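PDB 3UOE: dehydrogenase, which probably acts as an oxidoreductase of the LDH2/MDH2 (malate/L-lactate dehydrogenase) family, its substrate not being established. Local coordinates for residues 48-51 with 52-56; 113-116 with 117-120; 202-205 with 206-210. One frame throughout, in Å; residues are numbered along the deposited sequence.

Interaction 1: residues 48-51 with 52-56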
# COMPACT_ATOMS: atom_id res chain seq x y z
N SER A 48 -27.00 6.34 -12.71
CA SER A 48 -26.33 6.53 -11.43
C SER A 48 -26.97 5.71 -10.31
O SER A 48 -26.26 5.19 -9.44
CB SER A 48 -26.29 8.01 -11.07
OG SER A 48 -25.44 8.71 -11.96
N ALA A 49 -28.30 5.60 -10.32
CA ALA A 49 -28.98 4.81 -9.30
C ALA A 49 -28.54 3.35 -9.38
O ALA A 49 -28.28 2.71 -8.38
CB ALA A 49 -30.51 4.93 -9.45
N ARG A 50 -28.46 2.85 -10.61
CA ARG A 50 -28.07 1.47 -10.88
C ARG A 50 -26.65 1.22 -10.38
O ARG A 50 -26.36 0.18 -9.79
CB ARG A 50 -28.17 1.20 -12.38
CG ARG A 50 -27.72 -0.17 -12.82
CD ARG A 50 -28.42 -1.27 -12.03
NE ARG A 50 -28.02 -2.59 -12.48
CZ ARG A 50 -28.68 -3.30 -13.40
NH1 ARG A 50 -29.79 -2.82 -13.95
NH2 ARG A 50 -28.23 -4.50 -13.75
N LEU A 51 -25.77 2.20 -10.60
CA LEU A 51 -24.36 2.08 -10.23
C LEU A 51 -24.18 2.08 -8.71
O LEU A 51 -23.52 1.20 -8.15
CB LEU A 51 -23.54 3.22 -10.86
CG LEU A 51 -22.08 3.33 -10.38
CD1 LEU A 51 -21.26 2.07 -10.74
CD2 LEU A 51 -21.45 4.58 -10.94
N GLN A 52 -24.77 3.06 -8.04
CA GLN A 52 -24.77 3.06 -6.57
C GLN A 52 -25.33 1.76 -6.01
O GLN A 52 -24.84 1.26 -4.99
CB GLN A 52 -25.53 4.25 -5.99
CG GLN A 52 -25.60 4.23 -4.46
CD GLN A 52 -24.23 4.44 -3.81
OE1 GLN A 52 -23.72 5.57 -3.75
NE2 GLN A 52 -23.64 3.36 -3.30
N ALA A 53 -26.38 1.23 -6.64
CA ALA A 53 -26.97 -0.02 -6.18
C ALA A 53 -26.04 -1.21 -6.44
O ALA A 53 -25.90 -2.09 -5.59
CB ALA A 53 -28.33 -0.24 -6.83
N ASN A 54 -25.39 -1.22 -7.60
CA ASN A 54 -24.45 -2.29 -7.95
C ASN A 54 -23.29 -2.37 -6.97
O ASN A 54 -22.85 -3.46 -6.59
CB ASN A 54 -23.91 -2.11 -9.38
CG ASN A 54 -24.93 -2.48 -10.45
OD1 ASN A 54 -25.97 -3.08 -10.16
ND2 ASN A 54 -24.64 -2.12 -11.70
N LEU A 55 -22.79 -1.21 -6.54
CA LEU A 55 -21.74 -1.18 -5.52
C LEU A 55 -22.10 -1.97 -4.26
O LEU A 55 -21.29 -2.73 -3.74
CB LEU A 55 -21.40 0.27 -5.13
CG LEU A 55 -20.09 0.78 -5.72
CD1 LEU A 55 -18.90 -0.06 -5.21
CD2 LEU A 55 -20.14 0.78 -7.25
N LEU A 56 -23.32 -1.76 -3.77
CA LEU A 56 -23.77 -2.37 -2.53
C LEU A 56 -24.12 -3.84 -2.74
O LEU A 56 -23.81 -4.69 -1.92
CB LEU A 56 -24.97 -1.60 -1.97
CG LEU A 56 -24.73 -0.10 -1.71
CD1 LEU A 56 -25.92 0.54 -0.98
CD2 LEU A 56 -23.44 0.16 -0.92
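Four consecutive i to i+4 backbone bonds tie residues 48-51 to 52-56, Gln52 N to Ser48 O through Leu55 N to Leu51 O, so the nine residues form unbroken alpha-helix. The shortest of the four joins Asn54 N to Arg50 O at 2.8 Å. The same pair also meets through its side chains: Arg50 NE donates to Asn54 OD1 over 3.1 Å. That bond is clearly bent at the hydrogen, and the donor arrives well to one side of the amide C=O, at a C=O...N angle of 108°. OD1 lies close to the guanidinium plane, at its edge, while the amide stands almost perpendicular to that plane, 89° away. Arg50 reaches this position because its CG lies anti to the backbone N (chi1 177°) and the chain then bends at chi2, which brings NE back over the next turn. Asn54 OD1 also accepts from Arg32 NH1 of helix 28-41, so two arginines share one amide oxygen and the helix pair is bridged through it. This is a helix-helix interface between helices 46-61 and 28-41: on the same flank Ala49 and Ala53, one turn apart, present small side chains to Leu39 and Ser35 of helix 28-41. Another flank carries the leucines. Leu51 and Leu55 run side by side and point the same way, with Leu51 CD1 3.9 Å from Leu55 CD2. Both leucines touch Tyr145 of helix 144-152, while Gln52 and Leu55 meet Pro110 at the start of helix 109-127.

Interaction 2: residues 113-116 with 117-120; sequences MMDA and MRVT
Asp115 and Arg118 form an i to i+3 salt bridge, long and held by weak hydrogen bonds. Arg118 NH2 lies 3.4 Å from Asp115 OD1 and also donates weakly to OD2, while NE makes a third weak bond to OD1 at 3.5 Å. OD1 sits at the edge of the guanidinium, in its plane, but the carboxylate is turned 63° from that plane, which rules out a coplanar two-pronged pairing. Val119 CG2 lies against one guanidinium face, 3.6 Å above the plane and offset toward the rim. Arg118 comes alongside Asp115 because its chain runs extended from the backbone and bends only at chi3 (73°).

A second polar contact is made by Thr120, whose OG1 donates to Ala116 O over 2.9 Å. Thr120 N also bonds that oxygen, from the opposite face of the carbonyl plane, so a single acceptor takes two donors of one residue. On another side of the helix, the selenomethionines Met114 and Met117 lie side by side, with SE of Met114 3.9 Å from CE of Met117.

Helix 109-127 is the crossover of the beta-alpha-beta unit 99-105, 109-127, 129-137. Ala116 and Thr120 rest on Ala132 of strand 129-137, Met113 and Met117 reach Leu288 of strand 285-291, and Tyr146 of helix 144-152 touches Met113, Met114 and Met117.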
# COMPACT_ATOMS: atom_id res chain seq x y z
N MSE A 113 -16.47 8.65 -8.49
CA MSE A 113 -15.32 7.80 -8.77
C MSE A 113 -15.28 7.32 -10.22
O MSE A 113 -14.27 7.45 -10.91
CB MSE A 113 -15.29 6.61 -7.81
CG MSE A 113 -14.14 5.65 -8.03
SE MSE A 113 -12.36 6.49 -7.85
CE MSE A 113 -12.23 6.48 -5.88
N MSE A 114 -16.39 6.75 -10.70
CA MSE A 114 -16.42 6.20 -12.05
C MSE A 114 -16.28 7.28 -13.13
O MSE A 114 -15.74 7.03 -14.20
CB MSE A 114 -17.68 5.34 -12.29
CG MSE A 114 -17.69 4.03 -11.50
SE MSE A 114 -16.11 2.90 -11.83
CE MSE A 114 -16.36 2.55 -13.73
N ASP A 115 -16.74 8.48 -12.83
CA ASP A 115 -16.60 9.56 -13.79
C ASP A 115 -15.14 10.01 -13.85
O ASP A 115 -14.59 10.27 -14.93
CB ASP A 115 -17.53 10.73 -13.45
CG ASP A 115 -17.75 11.64 -14.64
OD1 ASP A 115 -18.56 11.29 -15.52
OD2 ASP A 115 -17.08 12.70 -14.70
N ALA A 116 -14.52 10.10 -12.67
CA ALA A 116 -13.10 10.42 -12.55
C ALA A 116 -12.26 9.41 -13.31
O ALA A 116 -11.26 9.76 -13.94
CB ALA A 116 -12.70 10.45 -11.08
N MSE A 117 -12.66 8.14 -13.23
CA MSE A 117 -11.94 7.09 -13.94
C MSE A 117 -12.06 7.28 -15.45
O MSE A 117 -11.07 7.14 -16.18
CB MSE A 117 -12.45 5.70 -13.54
CG MSE A 117 -11.66 4.58 -14.20
SE MSE A 117 -12.10 2.76 -13.60
CE MSE A 117 -12.18 3.07 -11.67
N ARG A 118 -13.25 7.60 -15.93
CA ARG A 118 -13.46 7.82 -17.36
C ARG A 118 -12.57 8.95 -17.86
O ARG A 118 -11.93 8.84 -18.90
CB ARG A 118 -14.92 8.13 -17.65
CG ARG A 118 -15.17 8.72 -19.04
CD ARG A 118 -16.62 9.19 -19.21
NE ARG A 118 -16.92 10.41 -18.45
CZ ARG A 118 -16.65 11.64 -18.88
NH1 ARG A 118 -16.07 11.82 -20.06
NH2 ARG A 118 -16.96 12.70 -18.14
N VAL A 119 -12.55 10.05 -17.11
CA VAL A 119 -11.78 11.22 -17.48
C VAL A 119 -10.27 10.97 -17.41
O VAL A 119 -9.52 11.34 -18.30
CB VAL A 119 -12.16 12.43 -16.59
CG1 VAL A 119 -11.18 13.60 -16.81
CG2 VAL A 119 -13.61 12.85 -16.85
N THR A 120 -9.81 10.33 -16.34
CA THR A 120 -8.38 10.11 -16.21
C THR A 120 -7.88 9.09 -17.23
O THR A 120 -6.78 9.23 -17.75
CB THR A 120 -7.97 9.68 -14.78
OG1 THR A 120 -8.65 8.48 -14.43
CG2 THR A 120 -8.31 10.77 -13.80

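Interaction 3: residues 202-205 with 206-210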
# COMPACT_ATOMS: atom_id res chain seq x y z
N VAL A 202 -10.34 -4.85 11.44
CA VAL A 202 -11.71 -5.13 11.07
C VAL A 202 -12.39 -3.83 10.66
O VAL A 202 -11.90 -2.74 10.99
CB VAL A 202 -12.49 -5.79 12.24
CG1 VAL A 202 -12.78 -4.79 13.34
CG2 VAL A 202 -13.76 -6.41 11.74
N SER A 203 -13.49 -3.94 9.93
CA SER A 203 -14.30 -2.78 9.56
C SER A 203 -15.21 -2.33 10.71
O SER A 203 -15.63 -3.14 11.53
CB SER A 203 -15.16 -3.13 8.34
OG SER A 203 -15.94 -2.01 7.94
N MSE A 204 -15.51 -1.04 10.78
CA MSE A 204 -16.48 -0.57 11.76
C MSE A 204 -17.86 -1.04 11.33
O MSE A 204 -18.72 -1.37 12.16
CB MSE A 204 -16.45 0.95 11.88
CG MSE A 204 -17.35 1.51 12.98
SE MSE A 204 -17.07 0.68 14.74
CE MSE A 204 -15.58 1.75 15.44
N GLY A 205 -18.06 -1.09 10.01
CA GLY A 205 -19.27 -1.66 9.44
C GLY A 205 -19.57 -3.03 10.02
O GLY A 205 -20.70 -3.32 10.38
N LYS A 206 -18.54 -3.87 10.10
CA LYS A 206 -18.70 -5.22 10.66
C LYS A 206 -18.99 -5.18 12.15
O LYS A 206 -19.74 -6.00 12.67
CB LYS A 206 -17.47 -6.08 10.40
CG LYS A 206 -17.62 -7.51 10.87
CD LYS A 206 -16.31 -8.24 10.84
CE LYS A 206 -15.90 -8.59 9.43
NZ LYS A 206 -16.68 -9.75 8.92
N ILE A 207 -18.40 -4.22 12.85
CA ILE A 207 -18.66 -4.10 14.27
C ILE A 207 -20.10 -3.66 14.50
O ILE A 207 -20.77 -4.15 15.41
CB ILE A 207 -17.66 -3.16 14.98
CG1 ILE A 207 -16.32 -3.87 15.19
CG2 ILE A 207 -18.21 -2.69 16.33
CD1 ILE A 207 -15.25 -2.97 15.77
N ASN A 208 -20.58 -2.75 13.66
CA ASN A 208 -21.96 -2.27 13.74
C ASN A 208 -22.93 -3.42 13.57
O ASN A 208 -23.91 -3.54 14.30
CB ASN A 208 -22.23 -1.20 12.69
CG ASN A 208 -21.44 0.07 12.94
OD1 ASN A 208 -20.91 0.29 14.03
ND2 ASN A 208 -21.35 0.91 11.93
N ASN A 209 -22.64 -4.28 12.59
CA ASN A 209 -23.41 -5.49 12.37
C ASN A 209 -23.45 -6.38 13.61
O ASN A 209 -24.49 -6.96 13.93
CB ASN A 209 -22.88 -6.26 11.16
CG ASN A 209 -23.58 -7.60 10.97
OD1 ASN A 209 -23.24 -8.59 11.62
ND2 ASN A 209 -24.56 -7.63 10.06
N HIS A 210 -22.33 -6.48 14.32
CA HIS A 210 -22.35 -7.19 15.59
C HIS A 210 -23.22 -6.48 16.63
O HIS A 210 -24.08 -7.11 17.27
CB HIS A 210 -20.93 -7.38 16.14
CG HIS A 210 -20.19 -8.51 15.49
ND1 HIS A 210 -19.74 -9.61 16.19
CD2 HIS A 210 -19.81 -8.70 14.20
CE1 HIS A 210 -19.11 -10.42 15.36
NE2 HIS A 210 -19.14 -9.90 14.15
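Asn208 N bonds Met204 O at 2.8 Å, with the donor nearly in line with the carbonyl (C=O...N 165°), and Asn209 N follows to Gly205 O at 3.1 Å. Gly205 O also takes a bond from Gln70 NE2, so this helical carbonyl serves two donors. The side-chain amide of Asn208 lies beside Met204 O, yet its polar partner is on helix 233-237: OD1 accepts from Gln237 NE2. With CG anti to the carbonyl carbon (chi1 -66°), the amide of Asn208 folds back beside the preceding turn, where OD1 comes 3.9 Å from CG of Met204, whose side chain crosses it at about a right angle. Replacing Asn208 by a leucine would probably leave Gln237 NE2 without this acceptor and remove this polar tie between the two helices, with the packing of Ile207 against helix 233-237 remaining.

The segment opens helix 204-213, with Ser203 as N-cap. Ser203 OG accepts a weak bond from Gly205 N at 3.1 Å, the N-H being poorly directed at it (126°), while Ser203 O receives Ile207 N and, weakly, Lys206 N. The capping serine thus answers three amides of the first turn, two of them weakly.

Ahead of the cap, Val202 leads into the apolar packing. Its two methyls diverge: CG2 approaches Lys206 CD to 3.3 Å, across the lysine's aliphatic chain, while CG1 meets Ile207 CD1 at 3.9 Å. The selenium of Met204 reaches CB of Ile207, also at 3.9 Å, after bends at chi2 and chi3 fold the chain back. Farther out, Ile241 of strand 240-241 touches Val202, Met204 and Ile207, and Lys206 and His210 both reach Trp221, the latter edge-to-face.

Interactions 1 and 2 are direct neighbours: their centres are 15 Å apart, and Leu51 CD2 of the first packs 3.8 Å from Met114 CG of the second, so helix 46-61 meets helix 109-127. Helix 144-152 completes this junction, placing Tyr145 against interaction 1 and Tyr146 against both. Interaction 3 is separate. Its centre is 22 Å from that of interaction 1, with nearest atoms about 11 Å apart, and 29 Å from that of interaction 2, with nearest atoms about 17 Å apart; interactions 2 and 3 lie on opposite sides of the chain's centre. All three are local contacts, two within a helix and one at a helix start, and none can be tied to an identified active site.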